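Local coordinates for uncharacterized protein PH0987 (Pyrococcus horikoshii, PDB 2PHC), which is of unknown function but probably binds ATP and acts as a hydrolase, being a carboxyltransferase-domain protein of the cyclophilin-like class, at residues P132-T146 with I163-S175. Sequence-based numbering, arbitrary orientation.
Sequences PGFAYLGGMDERIAT and IAGKQTGWYAIES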
loop_
_atom_site.group_PDB
_atom_site.type_symbol
_atom_site.label_atom_id
_atom_site.label_comp_id
_atom_site.label_asym_id
_atom_site.label_seq_id
_atom_site.Cartn_x
_atom_site.Cartn_y
_atom_site.Cartn_z
ATOM N N PRO A 132 -18.360 -7.958 13.789
ATOM C CA PRO A 132 -18.457 -8.249 12.407
ATOM C C PRO A 132 -17.048 -8.051 11.982
ATOM O O PRO A 132 -16.309 -7.294 12.530
ATOM C CB PRO A 132 -19.420 -7.198 11.926
ATOM C CG PRO A 132 -19.237 -6.099 12.899
ATOM C CD PRO A 132 -19.187 -6.827 14.149
ATOM N N GLY A 133 -16.635 -8.812 11.037
ATOM C CA GLY A 133 -15.304 -8.494 10.450
ATOM C C GLY A 133 -15.103 -7.067 9.875
ATOM O O GLY A 133 -15.911 -6.563 9.143
ATOM N N PHE A 134 -13.960 -6.472 10.174
ATOM C CA PHE A 134 -13.515 -5.216 9.552
ATOM C C PHE A 134 -11.973 -5.361 9.369
ATOM O O PHE A 134 -11.322 -5.917 10.232
ATOM C CB PHE A 134 -13.880 -4.021 10.469
ATOM C CG PHE A 134 -13.739 -2.647 9.777
ATOM C CD1 PHE A 134 -14.775 -2.089 9.026
ATOM C CD2 PHE A 134 -12.564 -1.980 9.800
ATOM C CE1 PHE A 134 -14.586 -0.919 8.350
ATOM C CE2 PHE A 134 -12.381 -0.781 9.154
ATOM C CZ PHE A 134 -13.391 -0.254 8.427
ATOM N N ALA A 135 -11.417 -4.901 8.244
ATOM C CA ALA A 135 -9.979 -4.760 8.069
ATOM C C ALA A 135 -9.557 -3.309 8.058
ATOM O O ALA A 135 -10.118 -2.477 7.359
ATOM C CB ALA A 135 -9.564 -5.393 6.813
ATOM N N TYR A 136 -8.520 -3.018 8.820
ATOM C CA TYR A 136 -8.155 -1.664 9.106
ATOM C C TYR A 136 -6.832 -1.569 8.479
ATOM O O TYR A 136 -6.018 -2.484 8.669
ATOM C CB TYR A 136 -7.963 -1.477 10.585
ATOM C CG TYR A 136 -9.203 -1.498 11.409
ATOM C CD1 TYR A 136 -9.795 -0.285 11.862
ATOM C CD2 TYR A 136 -9.696 -2.694 11.874
ATOM C CE1 TYR A 136 -10.882 -0.304 12.692
ATOM C CE2 TYR A 136 -10.753 -2.719 12.711
ATOM C CZ TYR A 136 -11.363 -1.503 13.104
ATOM O OH TYR A 136 -12.461 -1.562 13.953
ATOM N N LEU A 137 -6.592 -0.483 7.756
ATOM C CA LEU A 137 -5.423 -0.392 6.829
ATOM C C LEU A 137 -4.715 0.908 7.096
ATOM O O LEU A 137 -5.299 1.783 7.737
ATOM C CB LEU A 137 -5.751 -0.453 5.331
ATOM C CG LEU A 137 -6.546 -1.588 4.772
ATOM C CD1 LEU A 137 -6.781 -1.267 3.305
ATOM C CD2 LEU A 137 -6.048 -3.048 4.989
ATOM N N GLY A 138 -3.414 0.966 6.748
ATOM C CA GLY A 138 -2.589 2.070 7.017
ATOM C C GLY A 138 -2.017 2.378 5.674
ATOM O O GLY A 138 -1.913 1.528 4.822
ATOM N N GLY A 139 -1.645 3.624 5.466
ATOM C CA GLY A 139 -0.922 3.913 4.229
ATOM C C GLY A 139 -1.703 4.820 3.263
ATOM O O GLY A 139 -1.184 5.188 2.289
ATOM N N MET A 140 -2.949 5.191 3.570
ATOM C CA MET A 140 -3.780 5.990 2.660
ATOM C C MET A 140 -3.171 7.331 2.340
ATOM O O MET A 140 -2.845 8.124 3.258
ATOM C CB MET A 140 -5.214 6.266 3.285
ATOM C CG MET A 140 -6.291 6.743 2.182
ATOM S SD MET A 140 -7.907 6.961 2.783
ATOM C CE MET A 140 -7.701 8.282 3.697
ATOM N N ASP A 141 -3.176 7.707 1.080
ATOM C CA ASP A 141 -2.820 9.160 0.739
ATOM C C ASP A 141 -3.771 10.216 1.396
ATOM O O ASP A 141 -4.971 10.129 1.237
ATOM C CB ASP A 141 -2.857 9.281 -0.785
ATOM C CG ASP A 141 -2.149 10.529 -1.310
ATOM O OD1 ASP A 141 -2.292 11.604 -0.732
ATOM O OD2 ASP A 141 -1.362 10.392 -2.280
ATOM N N GLU A 142 -3.253 11.211 2.125
ATOM C CA GLU A 142 -4.078 12.226 2.801
ATOM C C GLU A 142 -4.998 13.146 1.936
ATOM O O GLU A 142 -5.919 13.786 2.461
ATOM C CB GLU A 142 -3.193 13.062 3.729
ATOM C CG GLU A 142 -2.667 12.167 4.810
ATOM C CD GLU A 142 -1.758 12.817 5.829
ATOM O OE1 GLU A 142 -1.639 14.091 5.875
ATOM O OE2 GLU A 142 -1.160 12.006 6.587
ATOM N N ARG A 143 -4.767 13.183 0.627
ATOM C CA ARG A 143 -5.548 13.997 -0.262
ATOM C C ARG A 143 -6.966 13.512 -0.388
ATOM O O ARG A 143 -7.825 14.241 -0.929
ATOM C CB ARG A 143 -4.897 14.058 -1.646
ATOM C CG ARG A 143 -3.643 14.914 -1.706
ATOM C CD ARG A 143 -3.031 14.733 -3.112
ATOM N NE ARG A 143 -2.397 13.432 -3.322
ATOM C CZ ARG A 143 -2.070 12.911 -4.508
ATOM N NH1 ARG A 143 -2.355 13.554 -5.646
ATOM N NH2 ARG A 143 -1.473 11.720 -4.562
ATOM N N ILE A 144 -7.192 12.251 -0.005
ATOM C CA ILE A 144 -8.562 11.703 0.067
ATOM C C ILE A 144 -9.170 11.543 1.476
ATOM O O ILE A 144 -10.250 11.005 1.619
ATOM C CB ILE A 144 -8.729 10.477 -0.807
ATOM C CG1 ILE A 144 -7.782 9.359 -0.391
ATOM C CG2 ILE A 144 -8.509 10.849 -2.264
ATOM C CD1 ILE A 144 -8.251 8.056 -0.949
ATOM N N ALA A 145 -8.490 12.108 2.479
ATOM C CA ALA A 145 -8.954 12.139 3.870
ATOM C C ALA A 145 -10.396 12.721 3.964
ATOM O O ALA A 145 -10.652 13.773 3.367
ATOM C CB ALA A 145 -7.965 12.969 4.723
ATOM N N THR A 146 -11.325 12.072 4.673
ATOM C CA THR A 146 -12.732 12.535 4.721
ATOM C C THR A 146 -13.383 12.063 5.971
ATOM O O THR A 146 -13.446 10.817 6.219
ATOM C CB THR A 146 -13.611 12.023 3.512
ATOM O OG1 THR A 146 -12.928 12.267 2.287
ATOM C CG2 THR A 146 -14.977 12.758 3.459
ATOM N N ILE A 163 -13.677 5.262 3.851
ATOM C CA ILE A 163 -12.663 6.191 4.388
ATOM C C ILE A 163 -13.267 6.803 5.646
ATOM O O ILE A 163 -14.509 7.059 5.716
ATOM C CB ILE A 163 -12.368 7.311 3.349
ATOM C CG1 ILE A 163 -11.727 6.733 2.060
ATOM C CG2 ILE A 163 -11.609 8.524 3.934
ATOM C CD1 ILE A 163 -11.542 7.789 0.983
ATOM N N ALA A 164 -12.413 7.086 6.616
ATOM C CA ALA A 164 -12.809 7.692 7.809
ATOM C C ALA A 164 -11.552 8.348 8.338
ATOM O O ALA A 164 -10.640 7.683 8.795
ATOM C CB ALA A 164 -13.415 6.663 8.812
ATOM N N GLY A 165 -11.535 9.671 8.319
ATOM C CA GLY A 165 -10.266 10.459 8.330
ATOM C C GLY A 165 -9.187 9.998 7.345
ATOM O O GLY A 165 -9.418 9.750 6.132
ATOM N N LYS A 166 -8.003 9.796 7.933
ATOM C CA LYS A 166 -6.896 9.301 7.181
ATOM C C LYS A 166 -6.840 7.786 7.008
ATOM O O LYS A 166 -5.850 7.311 6.578
ATOM C CB LYS A 166 -5.573 9.862 7.768
ATOM C CG LYS A 166 -5.633 11.405 7.848
ATOM C CD LYS A 166 -4.596 11.969 8.907
ATOM C CE LYS A 166 -4.658 13.502 8.947
ATOM N NZ LYS A 166 -3.517 14.079 9.750
ATOM N N GLN A 167 -7.902 7.064 7.345
ATOM C CA GLN A 167 -7.958 5.571 7.303
ATOM C C GLN A 167 -8.867 5.084 6.262
ATOM O O GLN A 167 -9.987 5.633 6.035
ATOM C CB GLN A 167 -8.631 4.987 8.563
ATOM C CG GLN A 167 -8.178 5.408 9.870
ATOM C CD GLN A 167 -7.195 4.370 10.404
ATOM O OE1 GLN A 167 -7.497 3.162 10.500
ATOM N NE2 GLN A 167 -6.023 4.825 10.711
ATOM N N THR A 168 -8.485 3.989 5.706
ATOM C CA THR A 168 -9.340 3.254 4.834
ATOM C C THR A 168 -9.402 1.800 5.326
ATOM O O THR A 168 -8.671 1.369 6.185
ATOM C CB THR A 168 -8.961 3.423 3.305
ATOM O OG1 THR A 168 -9.987 2.842 2.491
ATOM C CG2 THR A 168 -7.588 2.825 2.954
ATOM N N GLY A 169 -10.359 1.056 4.851
ATOM C CA GLY A 169 -10.494 -0.294 5.300
ATOM C C GLY A 169 -11.754 -0.764 4.656
ATOM O O GLY A 169 -12.293 -0.065 3.811
ATOM N N TRP A 170 -12.231 -1.929 5.044
ATOM C CA TRP A 170 -13.513 -2.386 4.532
ATOM C C TRP A 170 -14.329 -3.178 5.589
ATOM O O TRP A 170 -13.754 -3.820 6.484
ATOM C CB TRP A 170 -13.342 -3.204 3.266
ATOM C CG TRP A 170 -12.695 -4.593 3.438
ATOM C CD1 TRP A 170 -13.319 -5.756 3.715
ATOM C CD2 TRP A 170 -11.289 -4.935 3.248
ATOM N NE1 TRP A 170 -12.426 -6.806 3.715
ATOM C CE2 TRP A 170 -11.165 -6.319 3.485
ATOM C CE3 TRP A 170 -10.132 -4.186 2.919
ATOM C CZ2 TRP A 170 -9.926 -7.008 3.364
ATOM C CZ3 TRP A 170 -8.871 -4.884 2.842
ATOM C CH2 TRP A 170 -8.795 -6.254 3.025
ATOM N N TYR A 171 -15.656 -3.047 5.473
ATOM C CA TYR A 171 -16.642 -3.921 6.092
ATOM C C TYR A 171 -16.631 -5.302 5.474
ATOM O O TYR A 171 -16.892 -5.433 4.259
ATOM C CB TYR A 171 -17.990 -3.294 5.928
ATOM C CG TYR A 171 -18.038 -1.933 6.563
ATOM C CD1 TYR A 171 -18.529 -1.792 7.811
ATOM C CD2 TYR A 171 -17.599 -0.815 5.897
ATOM C CE1 TYR A 171 -18.596 -0.571 8.419
ATOM C CE2 TYR A 171 -17.689 0.459 6.480
ATOM C CZ TYR A 171 -18.155 0.559 7.741
ATOM O OH TYR A 171 -18.203 1.744 8.393
ATOM N N ALA A 172 -16.241 -6.307 6.253
ATOM C CA ALA A 172 -16.095 -7.666 5.710
ATOM C C ALA A 172 -17.468 -8.327 5.548
ATOM O O ALA A 172 -17.667 -9.097 4.642
ATOM C CB ALA A 172 -15.178 -8.518 6.577
ATOM N N ILE A 173 -18.426 -7.977 6.403
ATOM C CA ILE A 173 -19.812 -8.405 6.243
ATOM C C ILE A 173 -20.772 -7.253 6.505
ATOM O O ILE A 173 -20.365 -6.168 6.967
ATOM C CB ILE A 173 -20.152 -9.643 7.158
ATOM C CG1 ILE A 173 -20.040 -9.269 8.639
ATOM C CG2 ILE A 173 -19.239 -10.802 6.860
ATOM C CD1 ILE A 173 -20.908 -10.209 9.554
ATOM N N GLU A 174 -22.068 -7.479 6.210
ATOM C CA GLU A 174 -23.078 -6.412 6.342
ATOM C C GLU A 174 -23.146 -6.034 7.816
ATOM O O GLU A 174 -23.151 -6.914 8.682
ATOM C CB GLU A 174 -24.427 -6.844 5.794
ATOM C CG GLU A 174 -25.534 -5.784 5.819
ATOM C CD GLU A 174 -26.942 -6.441 5.693
ATOM O OE1 GLU A 174 -27.593 -6.740 6.744
ATOM O OE2 GLU A 174 -27.375 -6.683 4.539
ATOM N N SER A 175 -23.124 -4.726 8.100
ATOM C CA SER A 175 -22.996 -4.249 9.461
ATOM C C SER A 175 -23.240 -2.716 9.501
ATOM O O SER A 175 -23.281 -2.063 8.455
ATOM C CB SER A 175 -21.635 -4.677 10.092
ATOM O OG SER A 175 -20.518 -4.646 9.197
#
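F134 and Y171 face each other as a non-hydrogen-bonded pair of antiparallel strands, and the F134 ring shows how a glycine in one strand can make a seat for an aromatic of its neighbour. With CG of F134 anti to the backbone N (chi1 -167°), the ring lies across strand 167-171 above G169 and W170, where W170 O sits under one face, 3.2 Å from CD1. A side chain at G169 would clash with A135 O and crowd the F134 ring. The F134 edge then drives CE1 over the middle of the Y171 ring, a T-shaped stack with planes at 87°, while W179 makes another edge-to-face pair with F134. A serine in place of Y171 would probably strip that edge of its aromatic cover and leave the F134 ring less firmly held. On the other side of the sheet the bump is small: A135 CB stands over the six-membered ring of W170, 3.7 Å from its centroid, in a CH-pi contact, and L137 CD2 touches the same indole at CZ3. Paired bonds between A135 and W170 hold these strands in register, with A135 N 3.1 Å from W170 O. Beyond strand 134-138 the chain curls round the A164-Q167 turn, and M140 sets its sulfur against T168 CB and I163 CG1; the bend at chi3 (70°) carries its CE to the turn, 3.3 Å from G165 O. I144 CD1 meets I163 CD1 at 3.8 Å, the side chains crossing at about a right angle. The type II' turn joins strands 160-164 and 167-171 in a beta hairpin, and strand 167-171 pairs with 134-138 in the mixed sheet of a domain assigned to the cyclophilin-like class.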